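Local coordinates for protein putative peptidase M23 (Pseudomonas aeruginosa PAO1, PDB 2HSI) that binds a zinc ion and probably acts as a metalloendopeptidase of the M23 family, at residues A[33-37]-A[101-105]; A[38-44]-A[70-76]; A[51-55]-A[85-91]; A[55-61]-A[265-269]; A[60-64]-A[148-152]. All coordinates share one frame; numbering follows the deposited sequence. Where two conformers were deposited one is given.

Interaction 1. Residues A[33-37]-A[101-105]; sequences KPVPG and SVGSK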
# COMPACT_ATOMS: atom_id res chain seq x y z
N LYS A 33 -10.55 4.86 -8.53
CA LYS A 33 -10.09 6.23 -8.79
C LYS A 33 -8.90 6.15 -9.74
O LYS A 33 -7.74 6.33 -9.31
CB LYS A 33 -9.68 6.94 -7.48
CG LYS A 33 -10.69 6.88 -6.33
CD LYS A 33 -12.03 7.53 -6.67
CE LYS A 33 -12.93 7.56 -5.44
NZ LYS A 33 -14.37 7.50 -5.77
N PRO A 34 -9.16 5.84 -11.03
CA PRO A 34 -8.02 5.58 -11.91
C PRO A 34 -7.37 6.86 -12.46
O PRO A 34 -7.73 7.34 -13.53
CB PRO A 34 -8.62 4.71 -13.03
CG PRO A 34 -10.08 5.00 -13.03
CD PRO A 34 -10.45 5.69 -11.74
N VAL A 35 -6.41 7.37 -11.69
CA VAL A 35 -5.60 8.54 -12.04
C VAL A 35 -4.14 8.16 -11.68
O VAL A 35 -3.93 7.15 -11.02
CB VAL A 35 -6.07 9.82 -11.26
CG1 VAL A 35 -7.49 10.23 -11.65
CG2 VAL A 35 -5.95 9.64 -9.75
N PRO A 36 -3.12 8.95 -12.13
CA PRO A 36 -1.76 8.61 -11.65
C PRO A 36 -1.67 8.78 -10.12
O PRO A 36 -2.20 9.73 -9.57
CB PRO A 36 -0.87 9.63 -12.37
CG PRO A 36 -1.71 10.10 -13.55
CD PRO A 36 -3.10 10.11 -13.04
N GLY A 37 -1.02 7.83 -9.44
CA GLY A 37 -1.04 7.81 -7.97
C GLY A 37 -2.31 7.22 -7.39
O GLY A 37 -2.48 7.17 -6.16
N SER A 101 -8.39 2.27 -18.32
CA SER A 101 -7.93 3.61 -18.66
C SER A 101 -7.48 4.35 -17.41
O SER A 101 -8.09 4.23 -16.35
CB SER A 101 -9.04 4.39 -19.37
OG SER A 101 -9.41 3.74 -20.58
N VAL A 102 -6.40 5.10 -17.56
CA VAL A 102 -5.96 6.02 -16.51
C VAL A 102 -6.30 7.44 -16.98
O VAL A 102 -5.86 7.88 -18.05
CB VAL A 102 -4.46 5.83 -16.19
CG1 VAL A 102 -3.93 6.93 -15.28
CG2 VAL A 102 -4.22 4.46 -15.51
N GLY A 103 -7.12 8.13 -16.19
CA GLY A 103 -7.49 9.52 -16.47
C GLY A 103 -6.51 10.45 -15.80
O GLY A 103 -5.60 10.00 -15.11
N SER A 104 -6.67 11.76 -15.98
CA SER A 104 -5.71 12.72 -15.44
C SER A 104 -6.14 13.26 -14.08
O SER A 104 -7.33 13.28 -13.76
CB SER A 104 -5.46 13.86 -16.42
OG SER A 104 -6.64 14.60 -16.65
N LYS A 105 -5.15 13.68 -13.28
CA LYS A 105 -5.40 14.41 -12.04
C LYS A 105 -4.36 15.52 -11.85
O LYS A 105 -4.66 16.59 -11.32
CB LYS A 105 -5.40 13.47 -10.83
CG LYS A 105 -6.15 14.03 -9.63
CD LYS A 105 -5.80 13.31 -8.34
CE LYS A 105 -6.36 14.06 -7.15
NZ LYS A 105 -5.93 13.51 -5.83

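Interaction 2. Residues A[38-44]-A[70-76]; sequences GVAVVDL and WIAVVGI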
# COMPACT_ATOMS: atom_id res chain seq x y z
N GLY A 38 -3.22 6.77 -8.26
CA GLY A 38 -4.53 6.28 -7.85
C GLY A 38 -4.71 4.77 -8.00
O GLY A 38 -3.73 4.03 -8.01
N VAL A 39 -5.97 4.34 -8.09
CA VAL A 39 -6.33 2.92 -8.09
C VAL A 39 -7.37 2.61 -9.20
O VAL A 39 -8.35 3.33 -9.36
CB VAL A 39 -6.90 2.48 -6.70
CG1 VAL A 39 -7.35 1.00 -6.71
CG2 VAL A 39 -5.89 2.71 -5.57
N ALA A 40 -7.15 1.53 -9.94
CA ALA A 40 -8.16 1.09 -10.92
C ALA A 40 -8.71 -0.26 -10.51
O ALA A 40 -7.94 -1.19 -10.24
CB ALA A 40 -7.56 1.03 -12.31
N VAL A 41 -10.03 -0.38 -10.47
CA VAL A 41 -10.71 -1.65 -10.24
C VAL A 41 -11.10 -2.23 -11.59
O VAL A 41 -11.86 -1.61 -12.33
CB VAL A 41 -11.94 -1.50 -9.32
CG1 VAL A 41 -12.64 -2.86 -9.11
CG2 VAL A 41 -11.54 -0.87 -7.97
N VAL A 42 -10.55 -3.39 -11.92
CA VAL A 42 -10.70 -3.95 -13.27
C VAL A 42 -11.41 -5.30 -13.24
O VAL A 42 -10.96 -6.22 -12.57
CB VAL A 42 -9.32 -4.10 -14.00
CG1 VAL A 42 -9.50 -4.52 -15.44
CG2 VAL A 42 -8.51 -2.79 -13.95
N ASP A 43 -12.53 -5.39 -13.95
CA ASP A 43 -13.24 -6.66 -14.19
C ASP A 43 -12.30 -7.59 -14.94
O ASP A 43 -11.80 -7.26 -16.01
CB ASP A 43 -14.52 -6.37 -15.01
CG ASP A 43 -15.44 -7.60 -15.19
OD1 ASP A 43 -15.02 -8.75 -14.98
OD2 ASP A 43 -16.61 -7.40 -15.56
N LEU A 44 -12.05 -8.76 -14.37
CA LEU A 44 -11.15 -9.72 -15.01
C LEU A 44 -11.80 -10.66 -16.03
O LEU A 44 -11.10 -11.38 -16.73
CB LEU A 44 -10.40 -10.54 -13.94
CG LEU A 44 -9.48 -9.71 -13.03
CD1 LEU A 44 -8.65 -10.62 -12.15
CD2 LEU A 44 -8.56 -8.85 -13.89
N TRP A 70 -14.42 -11.99 -10.21
CA TRP A 70 -13.04 -11.66 -9.91
C TRP A 70 -12.65 -10.29 -10.47
O TRP A 70 -12.88 -9.98 -11.66
CB TRP A 70 -12.09 -12.73 -10.45
CG TRP A 70 -12.18 -14.05 -9.74
CD1 TRP A 70 -12.72 -15.21 -10.24
CD2 TRP A 70 -11.70 -14.36 -8.42
NE1 TRP A 70 -12.60 -16.22 -9.30
CE2 TRP A 70 -11.97 -15.73 -8.19
CE3 TRP A 70 -11.04 -13.62 -7.43
CZ2 TRP A 70 -11.63 -16.37 -6.98
CZ3 TRP A 70 -10.70 -14.26 -6.23
CH2 TRP A 70 -11.00 -15.61 -6.02
N ILE A 71 -12.09 -9.47 -9.60
CA ILE A 71 -11.63 -8.14 -9.99
C ILE A 71 -10.17 -7.98 -9.58
O ILE A 71 -9.72 -8.59 -8.60
CB ILE A 71 -12.51 -7.00 -9.37
CG1 ILE A 71 -12.70 -7.22 -7.86
CG2 ILE A 71 -13.87 -6.89 -10.08
CD1 ILE A 71 -13.24 -6.02 -7.10
N ALA A 72 -9.41 -7.19 -10.34
CA ALA A 72 -8.09 -6.74 -9.89
C ALA A 72 -8.20 -5.34 -9.29
O ALA A 72 -8.97 -4.50 -9.77
CB ALA A 72 -7.10 -6.75 -11.05
N VAL A 73 -7.45 -5.10 -8.22
CA VAL A 73 -7.40 -3.79 -7.57
C VAL A 73 -5.97 -3.32 -7.79
O VAL A 73 -5.04 -3.83 -7.15
CB VAL A 73 -7.78 -3.87 -6.06
CG1 VAL A 73 -7.64 -2.52 -5.37
CG2 VAL A 73 -9.21 -4.38 -5.89
N VAL A 74 -5.80 -2.39 -8.73
CA VAL A 74 -4.51 -2.12 -9.37
C VAL A 74 -3.98 -0.77 -8.94
O VAL A 74 -4.67 0.24 -9.08
CB VAL A 74 -4.63 -2.12 -10.94
CG1 VAL A 74 -3.26 -2.01 -11.61
CG2 VAL A 74 -5.36 -3.37 -11.46
N GLY A 75 -2.76 -0.75 -8.40
CA GLY A 75 -2.09 0.50 -8.05
C GLY A 75 -1.47 1.14 -9.28
O GLY A 75 -0.77 0.46 -10.04
N ILE A 76 -1.72 2.43 -9.47
CA ILE A 76 -1.19 3.17 -10.63
C ILE A 76 -0.07 4.11 -10.18
O ILE A 76 -0.32 5.06 -9.43
CB ILE A 76 -2.29 4.00 -11.35
CG1 ILE A 76 -3.57 3.17 -11.57
CG2 ILE A 76 -1.76 4.60 -12.65
CD1 ILE A 76 -3.39 1.92 -12.43
O HOH W 1 -14.61 -11.00 -13.38

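Interaction 3. Residues A[51-55]-A[85-91]; sequences PRAFY and QKLEVRA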
# COMPACT_ATOMS: atom_id res chain seq x y z
N PRO A 51 -8.01 -16.24 -10.78
CA PRO A 51 -7.02 -15.93 -11.78
C PRO A 51 -5.84 -15.19 -11.15
O PRO A 51 -5.97 -14.67 -10.03
CB PRO A 51 -7.77 -15.01 -12.74
CG PRO A 51 -8.75 -14.31 -11.90
CD PRO A 51 -9.12 -15.27 -10.79
N ARG A 52 -4.73 -15.12 -11.86
CA ARG A 52 -3.64 -14.23 -11.47
C ARG A 52 -3.61 -13.06 -12.46
O ARG A 52 -3.98 -13.20 -13.62
CB ARG A 52 -2.31 -14.97 -11.50
CG ARG A 52 -2.08 -15.92 -10.34
CD ARG A 52 -0.62 -16.38 -10.33
NE ARG A 52 -0.24 -17.00 -9.06
CZ ARG A 52 -0.02 -18.30 -8.88
NH1 ARG A 52 -0.14 -19.16 -9.89
NH2 ARG A 52 0.32 -18.76 -7.68
N ALA A 53 -3.18 -11.89 -11.98
CA ALA A 53 -3.13 -10.70 -12.84
C ALA A 53 -1.81 -9.98 -12.64
O ALA A 53 -1.22 -10.06 -11.57
CB ALA A 53 -4.30 -9.78 -12.52
N PHE A 54 -1.37 -9.28 -13.68
CA PHE A 54 -0.07 -8.60 -13.70
C PHE A 54 -0.23 -7.25 -14.38
O PHE A 54 -0.88 -7.16 -15.43
CB PHE A 54 0.98 -9.42 -14.47
CG PHE A 54 1.36 -10.71 -13.79
CD1 PHE A 54 2.45 -10.75 -12.92
CD2 PHE A 54 0.64 -11.88 -14.02
CE1 PHE A 54 2.81 -11.93 -12.30
CE2 PHE A 54 0.98 -13.06 -13.39
CZ PHE A 54 2.07 -13.09 -12.53
N TYR A 55 0.34 -6.21 -13.77
CA TYR A 55 0.39 -4.87 -14.36
C TYR A 55 1.82 -4.37 -14.40
O TYR A 55 2.48 -4.29 -13.35
CB TYR A 55 -0.49 -3.91 -13.57
CG TYR A 55 -0.47 -2.46 -14.06
CD1 TYR A 55 -0.79 -2.14 -15.39
CD2 TYR A 55 -0.16 -1.42 -13.18
CE1 TYR A 55 -0.79 -0.82 -15.83
CE2 TYR A 55 -0.15 -0.10 -13.61
CZ TYR A 55 -0.47 0.19 -14.93
OH TYR A 55 -0.46 1.50 -15.35
N GLN A 85 -4.34 1.35 -20.61
CA GLN A 85 -3.38 0.47 -19.93
C GLN A 85 -3.81 -0.97 -20.13
O GLN A 85 -4.98 -1.22 -20.42
CB GLN A 85 -3.34 0.73 -18.43
CG GLN A 85 -3.33 2.17 -18.02
CD GLN A 85 -1.98 2.79 -18.18
OE1 GLN A 85 -0.96 2.15 -17.91
NE2 GLN A 85 -1.95 4.05 -18.62
N LYS A 86 -2.88 -1.91 -19.96
CA LYS A 86 -3.14 -3.34 -20.16
C LYS A 86 -2.86 -4.10 -18.87
O LYS A 86 -1.88 -3.82 -18.18
CB LYS A 86 -2.25 -3.90 -21.29
CG LYS A 86 -2.50 -3.29 -22.66
CD LYS A 86 -1.45 -3.72 -23.68
CE LYS A 86 -1.63 -2.98 -25.00
NZ LYS A 86 -0.62 -3.40 -26.01
N LEU A 87 -3.73 -5.05 -18.54
CA LEU A 87 -3.52 -5.98 -17.45
C LEU A 87 -3.41 -7.37 -18.06
O LEU A 87 -4.26 -7.75 -18.86
CB LEU A 87 -4.70 -5.89 -16.49
CG LEU A 87 -4.69 -6.52 -15.11
CD1 LEU A 87 -3.65 -5.88 -14.17
CD2 LEU A 87 -6.07 -6.32 -14.54
N GLU A 88 -2.35 -8.10 -17.73
CA GLU A 88 -2.22 -9.48 -18.15
C GLU A 88 -2.94 -10.39 -17.15
O GLU A 88 -2.67 -10.35 -15.95
CB GLU A 88 -0.74 -9.88 -18.25
CG GLU A 88 0.05 -9.12 -19.29
CD GLU A 88 1.51 -9.54 -19.33
OE1 GLU A 88 2.23 -9.26 -18.35
OE2 GLU A 88 1.93 -10.15 -20.34
N VAL A 89 -3.88 -11.19 -17.63
CA VAL A 89 -4.63 -12.10 -16.76
C VAL A 89 -4.23 -13.52 -17.11
O VAL A 89 -4.16 -13.90 -18.28
CB VAL A 89 -6.18 -11.92 -16.91
CG1 VAL A 89 -6.93 -12.72 -15.84
CG2 VAL A 89 -6.56 -10.45 -16.83
N ARG A 90 -3.95 -14.30 -16.07
CA ARG A 90 -3.58 -15.71 -16.23
C ARG A 90 -4.59 -16.61 -15.54
O ARG A 90 -4.82 -16.51 -14.33
CB ARG A 90 -2.17 -15.98 -15.70
CG ARG A 90 -1.13 -15.07 -16.28
CD ARG A 90 0.25 -15.63 -16.10
NE ARG A 90 1.22 -14.74 -16.72
CZ ARG A 90 2.48 -14.58 -16.35
NH1 ARG A 90 3.00 -15.26 -15.33
NH2 ARG A 90 3.23 -13.72 -17.01
N ALA A 91 -5.17 -17.51 -16.33
CA ALA A 91 -6.14 -18.47 -15.82
C ALA A 91 -5.93 -19.82 -16.51
O ALA A 91 -5.45 -19.87 -17.64
CB ALA A 91 -7.56 -17.95 -16.05

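Interaction 4. Residues A[55-61]-A[265-269]; sequences YQGKPVL and SLNDA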
# COMPACT_ATOMS: atom_id res chain seq x y z
N TYR A 55 0.34 -6.21 -13.77
CA TYR A 55 0.39 -4.87 -14.36
C TYR A 55 1.82 -4.37 -14.40
O TYR A 55 2.48 -4.29 -13.35
CB TYR A 55 -0.49 -3.91 -13.57
CG TYR A 55 -0.47 -2.46 -14.06
CD1 TYR A 55 -0.79 -2.14 -15.39
CD2 TYR A 55 -0.16 -1.42 -13.18
CE1 TYR A 55 -0.79 -0.82 -15.83
CE2 TYR A 55 -0.15 -0.10 -13.61
CZ TYR A 55 -0.47 0.19 -14.93
OH TYR A 55 -0.46 1.50 -15.35
N GLN A 56 2.30 -4.06 -15.61
CA GLN A 56 3.70 -3.68 -15.86
C GLN A 56 4.69 -4.75 -15.35
O GLN A 56 5.77 -4.43 -14.87
CB GLN A 56 4.01 -2.28 -15.29
CG GLN A 56 3.00 -1.20 -15.74
CD GLN A 56 3.15 0.15 -15.02
OE1 GLN A 56 3.36 0.21 -13.80
NE2 GLN A 56 3.00 1.23 -15.77
N GLY A 57 4.28 -6.02 -15.45
CA GLY A 57 5.12 -7.15 -15.01
C GLY A 57 5.07 -7.49 -13.52
O GLY A 57 5.70 -8.45 -13.09
N LYS A 58 4.31 -6.72 -12.75
CA LYS A 58 4.20 -6.89 -11.30
C LYS A 58 2.88 -7.55 -10.96
O LYS A 58 1.84 -7.14 -11.47
CB LYS A 58 4.25 -5.52 -10.61
CG LYS A 58 5.45 -4.61 -11.00
CD LYS A 58 6.62 -4.77 -10.04
CE LYS A 58 7.85 -3.96 -10.47
NZ LYS A 58 7.68 -2.49 -10.31
N PRO A 59 2.89 -8.57 -10.06
CA PRO A 59 1.65 -9.24 -9.65
C PRO A 59 0.70 -8.30 -8.91
O PRO A 59 1.14 -7.46 -8.11
CB PRO A 59 2.14 -10.39 -8.76
CG PRO A 59 3.47 -9.96 -8.27
CD PRO A 59 4.07 -9.16 -9.39
N VAL A 60 -0.60 -8.46 -9.17
CA VAL A 60 -1.64 -7.55 -8.73
C VAL A 60 -2.66 -8.28 -7.83
O VAL A 60 -2.95 -9.45 -8.05
CB VAL A 60 -2.36 -6.93 -9.98
CG1 VAL A 60 -3.65 -6.25 -9.63
CG2 VAL A 60 -1.42 -5.98 -10.69
N LEU A 61 -3.18 -7.56 -6.83
CA LEU A 61 -4.25 -8.02 -5.92
C LEU A 61 -5.53 -8.41 -6.67
O LEU A 61 -6.10 -7.61 -7.42
CB LEU A 61 -4.56 -6.94 -4.88
CG LEU A 61 -5.79 -7.07 -3.96
CD1 LEU A 61 -5.68 -8.32 -3.12
CD2 LEU A 61 -5.94 -5.85 -3.07
N SER A 265 0.98 0.74 -0.69
CA SER A 265 1.47 0.22 -1.95
C SER A 265 0.55 -0.90 -2.45
O SER A 265 -0.03 -1.66 -1.66
CB SER A 265 2.90 -0.28 -1.78
OG SER A 265 3.51 -0.65 -3.01
N LEU A 266 0.41 -0.96 -3.77
CA LEU A 266 -0.28 -2.05 -4.46
C LEU A 266 0.55 -2.34 -5.69
O LEU A 266 0.94 -1.41 -6.41
CB LEU A 266 -1.68 -1.62 -4.92
CG LEU A 266 -2.86 -1.62 -3.94
CD1 LEU A 266 -3.98 -0.76 -4.51
CD2 LEU A 266 -3.35 -3.03 -3.67
N ASN A 267 0.82 -3.62 -5.94
CA ASN A 267 1.66 -4.07 -7.07
C ASN A 267 2.92 -3.23 -7.28
O ASN A 267 3.23 -2.83 -8.41
CB ASN A 267 0.87 -4.24 -8.39
CG ASN A 267 0.01 -3.03 -8.75
OD1 ASN A 267 -1.16 -2.95 -8.38
ND2 ASN A 267 0.61 -2.05 -9.44
N ASP A 268 3.64 -2.96 -6.19
CA ASP A 268 4.85 -2.12 -6.19
C ASP A 268 4.63 -0.71 -6.77
O ASP A 268 5.50 -0.16 -7.46
CB ASP A 268 6.02 -2.84 -6.88
CG ASP A 268 7.38 -2.20 -6.59
OD1 ASP A 268 7.55 -1.60 -5.51
OD2 ASP A 268 8.27 -2.31 -7.46
N ALA A 269 3.46 -0.14 -6.47
CA ALA A 269 3.15 1.23 -6.82
C ALA A 269 2.61 1.94 -5.58
O ALA A 269 1.59 1.52 -5.02
CB ALA A 269 2.13 1.28 -7.95
O HOH W 2 3.07 -1.96 -11.57
O HOH W 3 -2.46 -4.71 -6.80

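Interaction 5. Residues A[60-64]-A[148-152]; sequences VLVVR and LPSNL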
# COMPACT_ATOMS: atom_id res chain seq x y z
N VAL A 60 -0.60 -8.46 -9.17
CA VAL A 60 -1.64 -7.55 -8.73
C VAL A 60 -2.66 -8.28 -7.83
O VAL A 60 -2.95 -9.45 -8.05
CB VAL A 60 -2.36 -6.93 -9.98
CG1 VAL A 60 -3.65 -6.25 -9.63
CG2 VAL A 60 -1.42 -5.98 -10.69
N LEU A 61 -3.18 -7.56 -6.83
CA LEU A 61 -4.25 -8.02 -5.92
C LEU A 61 -5.53 -8.41 -6.67
O LEU A 61 -6.10 -7.61 -7.42
CB LEU A 61 -4.56 -6.94 -4.88
CG LEU A 61 -5.79 -7.07 -3.96
CD1 LEU A 61 -5.68 -8.32 -3.12
CD2 LEU A 61 -5.94 -5.85 -3.07
N VAL A 62 -5.96 -9.65 -6.45
CA VAL A 62 -7.15 -10.20 -7.09
C VAL A 62 -8.12 -10.69 -6.01
O VAL A 62 -7.76 -11.49 -5.14
CB VAL A 62 -6.77 -11.36 -8.07
CG1 VAL A 62 -8.01 -12.05 -8.61
CG2 VAL A 62 -5.91 -10.85 -9.24
N VAL A 63 -9.35 -10.18 -6.05
CA VAL A 63 -10.37 -10.54 -5.07
C VAL A 63 -11.71 -10.74 -5.77
O VAL A 63 -11.92 -10.23 -6.87
CB VAL A 63 -10.54 -9.45 -3.95
CG1 VAL A 63 -9.25 -9.24 -3.15
CG2 VAL A 63 -11.02 -8.10 -4.51
N ARG A 64 -12.61 -11.51 -5.16
CA ARG A 64 -14.00 -11.54 -5.61
C ARG A 64 -14.70 -10.26 -5.15
O ARG A 64 -14.54 -9.83 -4.02
CB ARG A 64 -14.73 -12.77 -5.09
CG ARG A 64 -14.40 -14.07 -5.82
CD ARG A 64 -15.38 -15.16 -5.41
NE ARG A 64 -15.02 -16.48 -5.91
CZ ARG A 64 -15.32 -16.95 -7.12
NH1 ARG A 64 -15.99 -16.20 -7.99
NH2 ARG A 64 -14.94 -18.17 -7.47
N LEU A 148 -5.66 -13.07 1.11
CA LEU A 148 -6.59 -11.99 0.83
C LEU A 148 -6.61 -11.02 2.00
O LEU A 148 -6.68 -11.46 3.16
CB LEU A 148 -8.00 -12.55 0.57
CG LEU A 148 -8.23 -13.48 -0.64
CD1 LEU A 148 -9.49 -14.32 -0.48
CD2 LEU A 148 -8.27 -12.72 -1.96
N PRO A 149 -6.54 -9.71 1.71
CA PRO A 149 -6.71 -8.66 2.71
C PRO A 149 -7.99 -8.79 3.53
O PRO A 149 -9.06 -9.16 3.01
CB PRO A 149 -6.75 -7.39 1.86
CG PRO A 149 -5.90 -7.72 0.69
CD PRO A 149 -6.29 -9.14 0.38
N SER A 150 -7.85 -8.50 4.82
CA SER A 150 -8.97 -8.55 5.76
C SER A 150 -10.04 -7.52 5.41
O SER A 150 -11.24 -7.78 5.53
CB SER A 150 -8.48 -8.35 7.20
OG SER A 150 -8.19 -6.99 7.49
N ASN A 151 -9.59 -6.34 4.97
CA ASN A 151 -10.47 -5.26 4.54
C ASN A 151 -9.76 -4.39 3.53
O ASN A 151 -8.56 -4.14 3.66
CB ASN A 151 -10.94 -4.40 5.73
CG ASN A 151 -9.81 -4.03 6.68
OD1 ASN A 151 -9.16 -4.90 7.26
ND2 ASN A 151 -9.59 -2.74 6.87
N LEU A 152 -10.50 -3.95 2.51
CA LEU A 152 -9.91 -3.10 1.48
C LEU A 152 -10.13 -1.64 1.81
O LEU A 152 -9.30 -0.79 1.48
CB LEU A 152 -10.46 -3.42 0.09
CG LEU A 152 -10.24 -4.82 -0.50
CD1 LEU A 152 -10.86 -4.87 -1.89
CD2 LEU A 152 -8.77 -5.21 -0.55

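Interaction 1. Residues A[33-37]-A[101-105]
Pro-34 O accepts the backbone N-H of Gly-103 at 2.8 Å, with an N-H...O angle of 156° and the donor tilted from the carbonyl plane. Around this bond the two chains are in close touch. The carbonyl oxygen of Gly-103 lies 3.4 Å from Val-35 CA, whose C-H points well at it, and 3.2 Å from Pro-36 CD. The contact buries this oxygen and the model offers it no N-H or O-H partner, leaving polarised C-H groups to cushion it; a proline beside it cannot supply an amide hydrogen. Val-35 packs along 103-105. Its CG1 meets Ser-104 O, while CB touches Lys-105 CB at 3.7 Å and CG2 reaches Lys-105 CD. The lysine has CG anti to its amide nitrogen (chi1 -158°) and an extended chain beyond, which lays aliphatic carbons across the valine and carries the ammonium group onward. Across the strand end, Val-102 CG1 sits 4.0 Å from Pro-36 CD, a fit of two compact apolar groups. Pro-34 is the centre of an inverse gamma turn, closed by a weak bond from Val-35 N to Lys-33 O, and its fixed phi suits that tight reversal. The turn leads from helix 26-31 toward strand 39-43 and meets the end of strand 96-102, an outermost strand of the six-stranded antiparallel sheet. Farther out, Val-102 packs on Ile-76 and its backbone bonds to Gly-83, while Lys-33 and Lys-105 both touch Phe-280.

Interaction 2. Residues A[38-44]-A[70-76]
Trp-70 O is gripped twice: Leu-44 N donates to it at 3.1 Å, and a water 2.6 Å away links it to Asp-43 OD1. The carboxylate is further tied by Gly-45 N at OD1 and by a salt bridge from OD2 to Arg-69, which suits an acidic residue at the less buried end of the pairing. From here strands 39-43 and 70-75 run antiparallel, at 159°. Ala-40 with Val-74 and Val-42 with Ala-72 are hydrogen-bonded pairs, each exchanging two N-H...O bonds of 2.9 Å, and Ile-76 N adds one to Gly-38 O. On the face of the non-hydrogen-bonded pairs, Val-39 CG1 meets Val-73 CG1 at 3.8 Å, and Val-41 CG1 meets Ile-71 CD1. Ile-71 puts CG1 between its backbone N and carbonyl carbon (chi1 49°), and the extended remainder of the chain brings CD1 back over Val-41. On the other face Val-42 CG2 lies 4.1 Å from Val-74 CG2, and Leu-44 hooks CD2 onto Ala-72 CB at 3.8 Å; the small Ala-72 lets Leu-87 of strand 83-90 pack on it too. Beta-branched residues favour extended backbones and pave both faces, consistent with the immunoglobulin-like E-set assignment of this domain. Apart from Asp-43 and the indole N-H of Trp-70, which bonds Gly-48 O, the polar groups are main-chain: inward-facing amides pair across the strands, while others turn to strand 58-64, Asn-32 or Asn-267.

Interaction 3. Residues A[51-55]-A[85-91]
Strands 52-55 and 83-90 are antiparallel neighbours in the six-stranded sheet of the N-terminal, E-set-like domain, and Arg-52 and Arg-90 form one of their hydrogen-bonded pairs. Arg-90 N reaches Arg-52 O at 2.7 Å, nearly straight at 177°, and Arg-52 N returns the bond. Phe-54 and Glu-88 pair likewise, though the bond from Phe-54 N is more bent (140°). On the outer side of these pairs, Arg-90 extends from CG to NE away from the strand, crossing the Phe-54 side chain at about a right angle, and brings its guanidinium over the CE2 side of one face of the Phe-54 ring, the planes tilted against each other. CZ is 4.2 Å from the ring centroid and off-centre, an oblique cation-pi contact that lets long, flat groups shield each other at the surface. The opposite face is apolar: Ala-53 CB sits 4.2 Å from Leu-87 CG, Pro-51 CB meets Val-89 CG1, and Leu-87 CD1 touches Tyr-55 CB. Leu-87 continues onto Ala-72 and Val-74 of strand 70-75. Tyr-55 extends with CG anti to its N (chi1 177°), which carries the hydroxyl as far as Gln-85. There OH donates to Gln-85 OE1 at 2.7 Å from above the amide carbonyl plane.

Interaction 4. Residues A[55-61]-A[265-269]
This is a buried joint between two domains: the hairpin of strands 52-55 and 58-64, from the N-terminal sheet, meets the tight hairpin that links strands 260-266 and 269-271 of the peptidase domain, with Asn-267 pressed against Val-60. The first hairpin closes with a type I' turn from Tyr-55 to Lys-58, in which Gln-56 and Gly-57 both have positive phi, easiest for glycine. In the second, Asn-267 and Asp-268 form the two-residue turn, both with positive phi, a conformation asparagine and aspartate tolerate comparatively well. Asn-267 makes the largest share of the contact. Its CB rests 3.2 Å from Pro-59 O and 3.7 Å from Val-60 CG2; the Asn-267 and Val-60 side chains lie side by side, pointing the same way. With chi1 at 50°, CG takes the crowded position between backbone N and carbonyl carbon, and the amide is directed at the sheet. OD1 accepts Gly-75 N of strand 70-75 and a hydrogen bond from a water at 2.7 Å, which in turn accepts Leu-61 N. ND2 lies at the Tyr-55 ring edge, in its plane, the amide nearly perpendicular to it, and gives a long bond to a second water that also binds Tyr-55 O and Gln-56 OE1. A short apolar patch follows, Leu-61 CD2 against Leu-266 CD2 at 3.9 Å. At the more exposed end Lys-58 bends at chi2 and chi4 to reach Asp-268, whose carboxylate also bridges Arg-270 through OD1 and Arg-142 through OD2. Lys-58 NZ meets Asp-268 OD2 at 2.9 Å, on the anti side and 25° out of the carboxylate plane.

Interaction 5. Residues A[60-64]-A[148-152]
Leu-61 and Pro-149 make the tight part of this contact, in which strand 58-64 of the N-terminal antiparallel sheet packs on the irregular segment 148-152, part of the long connection from helix 127-141 to the first strand of the peptidase domain. Leu-61 CD1 lies 3.6 Å from Pro-149 CD, and its CD2 is 3.8 Å from Leu-152 CD2; in both pairs the side chains slide past each other in opposite directions. CG anti to the backbone nitrogen (chi1 170°) directs the Leu-61 side chain at the loop, where CD1 meets the proline and CD2 mainly Leu-152. A rigid ring suits this place, since it offers a compact hydrocarbon surface and restricts its own phi. Leu-152 presents its other methyl to Val-63: CD1 and Val-63 CG2 approach tip to tip at 4.2 Å, a looser touch. It also packs on Ile-27 and Leu-31 of helix 26-31, which joins the strand and the connection to a third element. Toward solvent the packing thins. Val-63 is partly exposed and Leu-148 lies at the surface, where one methyl group does nearly all the work. Polar bonds play no part between the two segments; each finds them elsewhere, Val-62 N with Gln-220 OE1 and Asn-151 ND2 with Pro-196 O. Branched aliphatic residues fit such a joint because it rests on apolar packing. At the outer end Leu-148 CD2 is set 3.8 Å from Val-63 CG1 and 3.4 Å from Val-62 O.

How the interactions relate
Interactions 2 and 3 belong to one sheet and hold it by paired main-chain bonds; interaction 2 is buried with aliphatic faces, whereas interaction 3 has an outer face of charged and aromatic groups. Their inner faces meet where Leu-87 packs on Leu-44 and Ala-72. Interaction 1 lies at the surface, where a proline-rich loop meets the end of outer strand 96-102 through a single hydrogen bond; it joins interaction 2, probably by a hydrogen bond from Val-39 N to Lys-33 O. Interactions 4 and 5 both start from strand 58-64 and share Leu-61, but look to different partners: the former is a buried, hydrated polar joint with the peptidase domain, the latter purely apolar packing on its connecting segment.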